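Local coordinates for protein adenylation domain (Streptomyces sp., PDB 5N9X) that belongs to the ANL superfamily of AMP-binding enzymes as an adenylation domain and holds ATP and threonine together in its pocket, at residues A[81-95]-A[209-222]. Sequence-based numbering, arbitrary orientation.
Sequences AIAAMLGILRAGAAY and MAFDFSVWEIWGAL. With THR (threonine), chain C.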
ATOM      1  N   ALA A  81      17.640  -6.091  -6.587  1.00 16.22           N
ATOM      2  CA  ALA A  81      16.199  -6.294  -6.648  1.00 15.16           C
ATOM      3  C   ALA A  81      15.549  -5.355  -7.667  1.00 19.76           C
ATOM      4  O   ALA A  81      14.663  -5.766  -8.426  1.00 21.76           O
ATOM      5  CB  ALA A  81      15.576  -6.101  -5.270  1.00 12.16           C
ATOM      6  N   ILE A  82      16.000  -4.103  -7.685  1.00 15.56           N
ATOM      7  CA  ILE A  82      15.456  -3.100  -8.575  1.00 14.29           C
ATOM      8  C   ILE A  82      15.839  -3.392 -10.026  1.00 20.56           C
ATOM      9  O   ILE A  82      14.990  -3.305 -10.946  1.00 18.69           O
ATOM     10  CB  ILE A  82      15.952  -1.666  -8.196  1.00 11.30           C
ATOM     11  CG1 ILE A  82      15.459  -1.264  -6.803  1.00 12.07           C
ATOM     12  CG2 ILE A  82      15.519  -0.674  -9.243  1.00  9.65           C
ATOM     13  CD1 ILE A  82      13.919  -1.183  -6.676  1.00 13.59           C
ATOM     14  N   ALA A  83      17.115  -3.703 -10.238  1.00  9.85           N
ATOM     15  CA  ALA A  83      17.600  -3.974 -11.579  1.00 13.42           C
ATOM     16  C   ALA A  83      16.930  -5.243 -12.135  1.00 15.19           C
ATOM     17  O   ALA A  83      16.538  -5.291 -13.306  1.00 14.37           O
ATOM     18  CB  ALA A  83      19.142  -4.103 -11.585  1.00 14.77           C
ATOM     19  N   ALA A  84      16.778  -6.252 -11.284  1.00  9.92           N
ATOM     20  CA  ALA A  84      16.037  -7.436 -11.672  1.00 16.73           C
ATOM     21  C   ALA A  84      14.611  -7.078 -12.073  1.00 16.33           C
ATOM     22  O   ALA A  84      14.067  -7.614 -13.049  1.00 16.42           O
ATOM     23  CB  ALA A  84      16.031  -8.462 -10.541  1.00 18.11           C
ATOM     24  N   MET A  85      13.985  -6.169 -11.343  1.00 16.94           N
ATOM     25  CA  MET A  85      12.587  -5.927 -11.640  1.00 21.56           C
ATOM     26  C   MET A  85      12.481  -5.175 -12.981  1.00 17.78           C
ATOM     27  O   MET A  85      11.580  -5.430 -13.774  1.00 17.85           O
ATOM     28  CB  MET A  85      11.909  -5.197 -10.475  1.00 19.33           C
ATOM     29  CG  MET A  85      10.556  -4.634 -10.812  1.00 20.99           C
ATOM     30  SD  MET A  85      10.724  -2.892 -11.249  1.00 37.76           S
ATOM     31  CE  MET A  85      10.296  -2.171  -9.658  1.00 28.17           C
ATOM     32  N   LEU A  86      13.428  -4.288 -13.256  1.00 17.20           N
ATOM     33  CA  LEU A  86      13.446  -3.613 -14.551  1.00 15.15           C
ATOM     34  C   LEU A  86      13.715  -4.611 -15.662  1.00 14.64           C
ATOM     35  O   LEU A  86      13.066  -4.580 -16.696  1.00 20.97           O
ATOM     36  CB  LEU A  86      14.490  -2.512 -14.580  1.00 11.93           C
ATOM     37  CG  LEU A  86      14.221  -1.346 -13.647  1.00 12.53           C
ATOM     38  CD1 LEU A  86      15.470  -0.486 -13.471  1.00 12.20           C
ATOM     39  CD2 LEU A  86      13.085  -0.527 -14.194  1.00 10.80           C
ATOM     40  N   GLY A  87      14.657  -5.513 -15.435  1.00 17.29           N
ATOM     41  CA  GLY A  87      14.967  -6.539 -16.410  1.00 20.95           C
ATOM     42  C   GLY A  87      13.744  -7.383 -16.742  1.00 18.99           C
ATOM     43  O   GLY A  87      13.442  -7.642 -17.921  1.00 20.86           O
ATOM     44  N   ILE A  88      13.028  -7.794 -15.703  1.00 15.15           N
ATOM     45  CA  ILE A  88      11.779  -8.527 -15.881  1.00 16.61           C
ATOM     46  C   ILE A  88      10.773  -7.744 -16.730  1.00 13.71           C
ATOM     47  O   ILE A  88      10.141  -8.308 -17.629  1.00 17.67           O
ATOM     48  CB  ILE A  88      11.149  -8.900 -14.500  1.00 14.14           C
ATOM     49  CG1 ILE A  88      12.007  -9.949 -13.793  1.00 10.13           C
ATOM     50  CG2 ILE A  88       9.733  -9.386 -14.653  1.00 14.65           C
ATOM     51  CD1 ILE A  88      11.604 -10.219 -12.343  1.00 19.37           C
ATOM     52  N   LEU A  89      10.635  -6.446 -16.469  1.00 13.27           N
ATOM     53  CA  LEU A  89       9.690  -5.620 -17.222  1.00 12.37           C
ATOM     54  C   LEU A  89      10.156  -5.415 -18.669  1.00 25.28           C
ATOM     55  O   LEU A  89       9.355  -5.557 -19.617  1.00 17.14           O
ATOM     56  CB  LEU A  89       9.490  -4.268 -16.545  1.00 12.90           C
ATOM     57  CG  LEU A  89       8.841  -4.229 -15.164  1.00 21.57           C
ATOM     58  CD1 LEU A  89       8.732  -2.783 -14.653  1.00 12.02           C
ATOM     59  CD2 LEU A  89       7.464  -4.945 -15.179  1.00 12.16           C
ATOM     60  N   ARG A  90      11.444  -5.082 -18.829  1.00 17.12           N
ATOM     61  CA  ARG A  90      12.037  -4.952 -20.154  1.00 21.54           C
ATOM     62  C   ARG A  90      11.861  -6.239 -20.969  1.00 23.08           C
ATOM     63  O   ARG A  90      11.580  -6.165 -22.162  1.00 24.11           O
ATOM     64  CB  ARG A  90      13.516  -4.552 -20.063  1.00 15.22           C
ATOM     65  CG  ARG A  90      14.248  -4.571 -21.407  1.00 20.34           C
ATOM     66  CD  ARG A  90      13.691  -3.538 -22.350  1.00 19.71           C
ATOM     67  NE  ARG A  90      14.257  -3.629 -23.696  1.00 26.91           N
ATOM     68  CZ  ARG A  90      13.748  -4.371 -24.687  1.00 34.76           C
ATOM     69  NH1 ARG A  90      12.677  -5.133 -24.481  1.00 21.60           N
ATOM     70  NH2 ARG A  90      14.327  -4.369 -25.883  1.00 19.26           N
ATOM     71  N   ALA A  91      11.952  -7.402 -20.330  1.00 13.27           N
ATOM     72  CA  ALA A  91      11.714  -8.670 -21.039  1.00 14.12           C
ATOM     73  C   ALA A  91      10.243  -8.918 -21.413  1.00 19.00           C
ATOM     74  O   ALA A  91       9.891  -9.990 -21.915  1.00 26.06           O
ATOM     75  CB  ALA A  91      12.215  -9.835 -20.209  1.00 12.63           C
ATOM     76  N   GLY A  92       9.376  -7.947 -21.146  1.00 24.09           N
ATOM     77  CA  GLY A  92       7.963  -8.075 -21.470  1.00 25.32           C
ATOM     78  C   GLY A  92       7.135  -8.886 -20.478  1.00 19.59           C
ATOM     79  O   GLY A  92       5.967  -9.171 -20.736  1.00 17.69           O
ATOM     80  N   ALA A  93       7.743  -9.241 -19.348  1.00 14.99           N
ATOM     81  CA  ALA A  93       7.138 -10.133 -18.371  1.00 17.05           C
ATOM     82  C   ALA A  93       6.604  -9.356 -17.189  1.00 16.29           C
ATOM     83  O   ALA A  93       6.928  -8.182 -17.009  1.00 21.22           O
ATOM     84  CB  ALA A  93       8.153 -11.171 -17.887  1.00 21.31           C
ATOM     85  N   ALA A  94       5.796 -10.010 -16.369  1.00 14.43           N
ATOM     86  CA  ALA A  94       5.340  -9.395 -15.133  1.00 16.43           C
ATOM     87  C   ALA A  94       6.164  -9.936 -13.986  1.00 20.08           C
ATOM     88  O   ALA A  94       6.536 -11.120 -13.989  1.00 18.95           O
ATOM     89  CB  ALA A  94       3.862  -9.662 -14.900  1.00 12.10           C
ATOM     90  N   TYR A  95       6.472  -9.088 -13.006  1.00 15.40           N
ATOM     91  CA  TYR A  95       7.103  -9.604 -11.791  1.00 18.92           C
ATOM     92  C   TYR A  95       6.078  -9.838 -10.684  1.00 17.17           C
ATOM     93  O   TYR A  95       5.103  -9.108 -10.544  1.00 15.00           O
ATOM     94  CB  TYR A  95       8.240  -8.689 -11.319  1.00 14.92           C
ATOM     95  CG  TYR A  95       7.828  -7.376 -10.674  1.00 16.56           C
ATOM     96  CD1 TYR A  95       7.531  -6.268 -11.450  1.00 14.23           C
ATOM     97  CD2 TYR A  95       7.787  -7.243  -9.302  1.00 12.18           C
ATOM     98  CE1 TYR A  95       7.177  -5.087 -10.878  1.00 18.28           C
ATOM     99  CE2 TYR A  95       7.435  -6.087  -8.723  1.00 13.10           C
ATOM    100  CZ  TYR A  95       7.130  -4.998  -9.508  1.00 20.65           C
ATOM    101  OH  TYR A  95       6.784  -3.805  -8.921  1.00 18.55           O
ATOM    102  N   MET A 209       8.489  -4.560  -1.555  1.00 11.50           N
ATOM    103  CA  MET A 209       8.208  -4.594  -2.979  1.00 16.96           C
ATOM    104  C   MET A 209       6.936  -5.411  -3.286  1.00 13.25           C
ATOM    105  O   MET A 209       6.375  -5.296  -4.378  1.00 10.15           O
ATOM    106  CB  MET A 209       9.426  -5.098  -3.747  1.00 18.74           C
ATOM    107  CG  MET A 209      10.505  -4.013  -3.832  1.00 19.48           C
ATOM    108  SD  MET A 209      11.740  -4.350  -5.086  1.00 21.98           S
ATOM    109  CE  MET A 209      10.634  -4.566  -6.489  1.00 15.02           C
ATOM    110  N   ALA A 210       6.449  -6.157  -2.289  1.00 11.21           N
ATOM    111  CA  ALA A 210       5.187  -6.902  -2.405  1.00 25.59           C
ATOM    112  C   ALA A 210       3.969  -6.114  -1.879  1.00 23.35           C
ATOM    113  O   ALA A 210       2.900  -6.685  -1.668  1.00 25.19           O
ATOM    114  CB  ALA A 210       5.292  -8.232  -1.682  1.00 19.56           C
ATOM    115  N   PHE A 211       4.162  -4.815  -1.652  1.00 19.80           N
ATOM    116  CA  PHE A 211       3.092  -3.868  -1.325  1.00 14.99           C
ATOM    117  C   PHE A 211       3.064  -2.772  -2.400  1.00 13.38           C
ATOM    118  O   PHE A 211       4.101  -2.174  -2.723  1.00 13.96           O
ATOM    119  CB  PHE A 211       3.315  -3.304   0.083  1.00 12.23           C
ATOM    120  CG  PHE A 211       2.290  -2.311   0.519  1.00 12.91           C
ATOM    121  CD1 PHE A 211       0.949  -2.463   0.175  1.00 17.35           C
ATOM    122  CD2 PHE A 211       2.656  -1.254   1.353  1.00 12.70           C
ATOM    123  CE1 PHE A 211      -0.003  -1.545   0.602  1.00 12.93           C
ATOM    124  CE2 PHE A 211       1.722  -0.345   1.797  1.00 13.13           C
ATOM    125  CZ  PHE A 211       0.384  -0.481   1.419  1.00 17.12           C
ATOM    126  N   ASP A 212       1.897  -2.527  -2.982  1.00 12.38           N
ATOM    127  CA  ASP A 212       1.865  -1.736  -4.198  1.00 13.63           C
ATOM    128  C   ASP A 212       2.228  -0.239  -3.976  1.00 10.92           C
ATOM    129  O   ASP A 212       2.433   0.510  -4.925  1.00 13.82           O
ATOM    130  CB  ASP A 212       0.508  -1.927  -4.902  1.00 11.11           C
ATOM    131  CG  ASP A 212      -0.607  -1.083  -4.315  1.00 20.91           C
ATOM    132  OD1 ASP A 212      -0.491  -0.558  -3.182  1.00 14.43           O
ATOM    133  OD2 ASP A 212      -1.623  -0.934  -5.028  1.00 17.96           O
ATOM    134  N   PHE A 213       2.382   0.161  -2.720  1.00 11.82           N
ATOM    135  CA  PHE A 213       2.796   1.515  -2.367  1.00 12.68           C
ATOM    136  C   PHE A 213       4.273   1.727  -2.798  1.00 14.47           C
ATOM    137  O   PHE A 213       4.713   2.855  -3.029  1.00 12.15           O
ATOM    138  CB  PHE A 213       2.520   1.714  -0.852  1.00 10.56           C
ATOM    139  CG  PHE A 213       2.299   3.149  -0.431  1.00 12.88           C
ATOM    140  CD1 PHE A 213       2.152   4.136  -1.384  1.00 14.68           C
ATOM    141  CD2 PHE A 213       1.999   3.467   0.903  1.00 15.48           C
ATOM    142  CE1 PHE A 213       1.891   5.444  -1.025  1.00 14.50           C
ATOM    143  CE2 PHE A 213       1.688   4.799   1.286  1.00 11.81           C
ATOM    144  CZ  PHE A 213       1.648   5.784   0.317  1.00 11.76           C
ATOM    145  N   SER A 214       5.003   0.624  -2.953  1.00  9.12           N
ATOM    146  CA  SER A 214       6.382   0.643  -3.472  1.00 13.91           C
ATOM    147  C   SER A 214       6.471   0.958  -4.958  1.00 11.05           C
ATOM    148  O   SER A 214       7.458   1.492  -5.422  1.00 12.43           O
ATOM    149  CB  SER A 214       7.072  -0.702  -3.206  1.00 20.33           C
ATOM    150  OG  SER A 214       6.555  -1.733  -4.044  1.00 15.77           O
ATOM    151  N   VAL A 215       5.431   0.596  -5.702  1.00 19.89           N
ATOM    152  CA  VAL A 215       5.274   0.988  -7.114  1.00 13.64           C
ATOM    153  C   VAL A 215       5.233   2.496  -7.303  1.00 11.00           C
ATOM    154  O   VAL A 215       5.873   3.054  -8.177  1.00 11.38           O
ATOM    155  CB  VAL A 215       3.997   0.399  -7.698  1.00 11.67           C
ATOM    156  CG1 VAL A 215       3.848   0.736  -9.183  1.00  7.26           C
ATOM    157  CG2 VAL A 215       3.995  -1.107  -7.486  1.00 11.95           C
ATOM    158  N   TRP A 216       4.460   3.144  -6.457  1.00 10.41           N
ATOM    159  CA  TRP A 216       4.402   4.582  -6.444  1.00  9.84           C
ATOM    160  C   TRP A 216       5.768   5.149  -6.095  1.00 11.78           C
ATOM    161  O   TRP A 216       6.240   6.096  -6.713  1.00  7.64           O
ATOM    162  CB  TRP A 216       3.332   5.012  -5.461  1.00  7.54           C
ATOM    163  CG  TRP A 216       3.283   6.421  -5.069  1.00  8.05           C
ATOM    164  CD1 TRP A 216       3.610   6.923  -3.859  1.00  7.57           C
ATOM    165  CD2 TRP A 216       2.816   7.527  -5.857  1.00 10.74           C
ATOM    166  NE1 TRP A 216       3.396   8.276  -3.831  1.00 11.02           N
ATOM    167  CE2 TRP A 216       2.901   8.677  -5.046  1.00 11.94           C
ATOM    168  CE3 TRP A 216       2.339   7.660  -7.172  1.00  7.31           C
ATOM    169  CZ2 TRP A 216       2.529   9.964  -5.509  1.00 10.42           C
ATOM    170  CZ3 TRP A 216       1.977   8.929  -7.629  1.00  5.76           C
ATOM    171  CH2 TRP A 216       2.075  10.064  -6.799  1.00  7.13           C
ATOM    172  N   GLU A 217       6.396   4.540  -5.101  1.00 13.79           N
ATOM    173  CA  GLU A 217       7.667   5.025  -4.616  1.00 13.77           C
ATOM    174  C   GLU A 217       8.748   4.852  -5.692  1.00 13.25           C
ATOM    175  O   GLU A 217       9.434   5.805  -6.040  1.00 13.75           O
ATOM    176  CB  GLU A 217       8.063   4.309  -3.312  1.00 13.70           C
ATOM    177  CG  GLU A 217       7.248   4.735  -2.090  1.00 17.63           C
ATOM    178  CD  GLU A 217       7.574   3.922  -0.818  1.00 20.77           C
ATOM    179  OE1 GLU A 217       8.007   2.753  -0.923  1.00 18.16           O
ATOM    180  OE2 GLU A 217       7.383   4.458   0.295  1.00 23.32           O
ATOM    181  N   ILE A 218       8.891   3.644  -6.209  1.00 10.32           N
ATOM    182  CA  ILE A 218       9.909   3.356  -7.223  1.00 11.94           C
ATOM    183  C   ILE A 218       9.741   4.202  -8.493  1.00 15.96           C
ATOM    184  O   ILE A 218      10.693   4.854  -8.967  1.00 11.71           O
ATOM    185  CB  ILE A 218       9.885   1.851  -7.635  1.00 11.46           C
ATOM    186  CG1 ILE A 218      10.396   0.956  -6.500  1.00 13.42           C
ATOM    187  CG2 ILE A 218      10.651   1.624  -8.927  1.00  9.86           C
ATOM    188  CD1 ILE A 218       9.766  -0.487  -6.490  1.00 18.66           C
ATOM    189  N   TRP A 219       8.516   4.196  -9.033  1.00 11.75           N
ATOM    190  CA  TRP A 219       8.262   4.840 -10.306  1.00  9.49           C
ATOM    191  C   TRP A 219       8.071   6.344 -10.162  1.00  9.87           C
ATOM    192  O   TRP A 219       8.313   7.089 -11.111  1.00 15.42           O
ATOM    193  CB  TRP A 219       7.076   4.164 -10.984  1.00  7.92           C
ATOM    194  CG  TRP A 219       7.552   2.864 -11.493  1.00 12.72           C
ATOM    195  CD1 TRP A 219       7.270   1.619 -10.989  1.00 11.08           C
ATOM    196  CD2 TRP A 219       8.483   2.661 -12.556  1.00 13.91           C
ATOM    197  NE1 TRP A 219       7.941   0.666 -11.693  1.00  8.75           N
ATOM    198  CE2 TRP A 219       8.690   1.269 -12.666  1.00 12.51           C
ATOM    199  CE3 TRP A 219       9.155   3.521 -13.435  1.00 11.91           C
ATOM    200  CZ2 TRP A 219       9.554   0.713 -13.627  1.00 11.47           C
ATOM    201  CZ3 TRP A 219       9.998   2.973 -14.388  1.00 10.36           C
ATOM    202  CH2 TRP A 219      10.193   1.586 -14.479  1.00 12.99           C
ATOM    203  N   GLY A 220       7.668   6.792  -8.984  1.00  9.72           N
ATOM    204  CA  GLY A 220       7.722   8.209  -8.664  1.00  9.58           C
ATOM    205  C   GLY A 220       9.109   8.744  -9.007  1.00 13.52           C
ATOM    206  O   GLY A 220       9.251   9.735  -9.726  1.00 10.33           O
ATOM    207  N   ALA A 221      10.127   8.034  -8.524  1.00 13.14           N
ATOM    208  CA  ALA A 221      11.521   8.390  -8.756  1.00 12.83           C
ATOM    209  C   ALA A 221      12.014   8.120 -10.173  1.00 13.92           C
ATOM    210  O   ALA A 221      12.530   9.012 -10.845  1.00 21.82           O
ATOM    211  CB  ALA A 221      12.402   7.650  -7.771  1.00 10.91           C
ATOM    212  N   LEU A 222      11.883   6.881 -10.616  1.00 13.41           N
ATOM    213  CA  LEU A 222      12.516   6.428 -11.841  1.00 12.99           C
ATOM    214  C   LEU A 222      11.872   6.978 -13.128  1.00 19.39           C
ATOM    215  O   LEU A 222      12.493   6.949 -14.199  1.00 12.22           O
ATOM    216  CB  LEU A 222      12.513   4.902 -11.869  1.00 11.99           C
ATOM    217  CG  LEU A 222      13.470   4.118 -10.955  1.00 12.51           C
ATOM    218  CD1 LEU A 222      13.545   2.668 -11.412  1.00  6.51           C
ATOM    219  CD2 LEU A 222      14.874   4.755 -10.845  1.00  9.78           C
TER
HETATM  220  N   THR C 601      -2.655   0.760  -2.400  1.00 16.63           N
HETATM  221  CA  THR C 601      -2.249   0.806  -0.987  1.00 26.72           C
HETATM  222  C   THR C 601      -3.220  -0.057  -0.233  1.00 28.26           C
HETATM  223  O   THR C 601      -3.125  -0.412   0.959  1.00 20.35           O
HETATM  224  CB  THR C 601      -2.277   2.233  -0.391  1.00 23.24           C
HETATM  225  OG1 THR C 601      -3.529   2.874  -0.708  1.00 19.43           O
HETATM  226  CG2 THR C 601      -1.111   3.056  -0.928  1.00 14.32           C
HETATM  227  OXT THR C 601      -4.177  -0.371  -0.926  1.00 28.08           O
HETATM  228  O   HOH W   1       7.050  -3.363  -6.180  1.00 15.73           O
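The Met-85 side chain leaves helix 81-90 with CG opposite its own N (chi1 167°), then bends at both following torsions, which brings its methyl CE to Ile-218 CD1 at 3.6 Å. Met-209, extended at chi2, kinks at its last torsion (chi3 54°); that final kink carries its CE to within 4.0 Å of Met-85 CE, while its sulfur lies beside Ala-81 and Ile-82. Ile-82 and Ile-218 meet tip to tip. Farther along, Leu-86 and Leu-89 slide past the Trp-219 indole in the opposite sense, Leu-86 CD2 touching CH2 of Trp-219 at 3.6 Å and Leu-89 CD1 its CZ2 at 3.7 Å; Met-85 SD adds an oblique Met-aromatic contact to this indole. Polar contact runs through one water, which gives hydrogen bonds to Met-209 O and Ser-214 OG and is hydrogen-bonded to Tyr-95 OH, in the plane of the tyrosine ring. Ser-214 OG in turn donates to Phe-211 O (2.8 Å), which Ser-214 N grips from the opposite face. Within this turn, Asp-212 OD1 accepts from the threonine N at 2.7 Å, and the ligand's CG2 sits over the centre of one Phe-213 ring face. The helices cross nearly at right angles (-86°), and with Met-209 and Tyr-95 make a largely buried apolar core beside the threonine pocket of an adenylation domain.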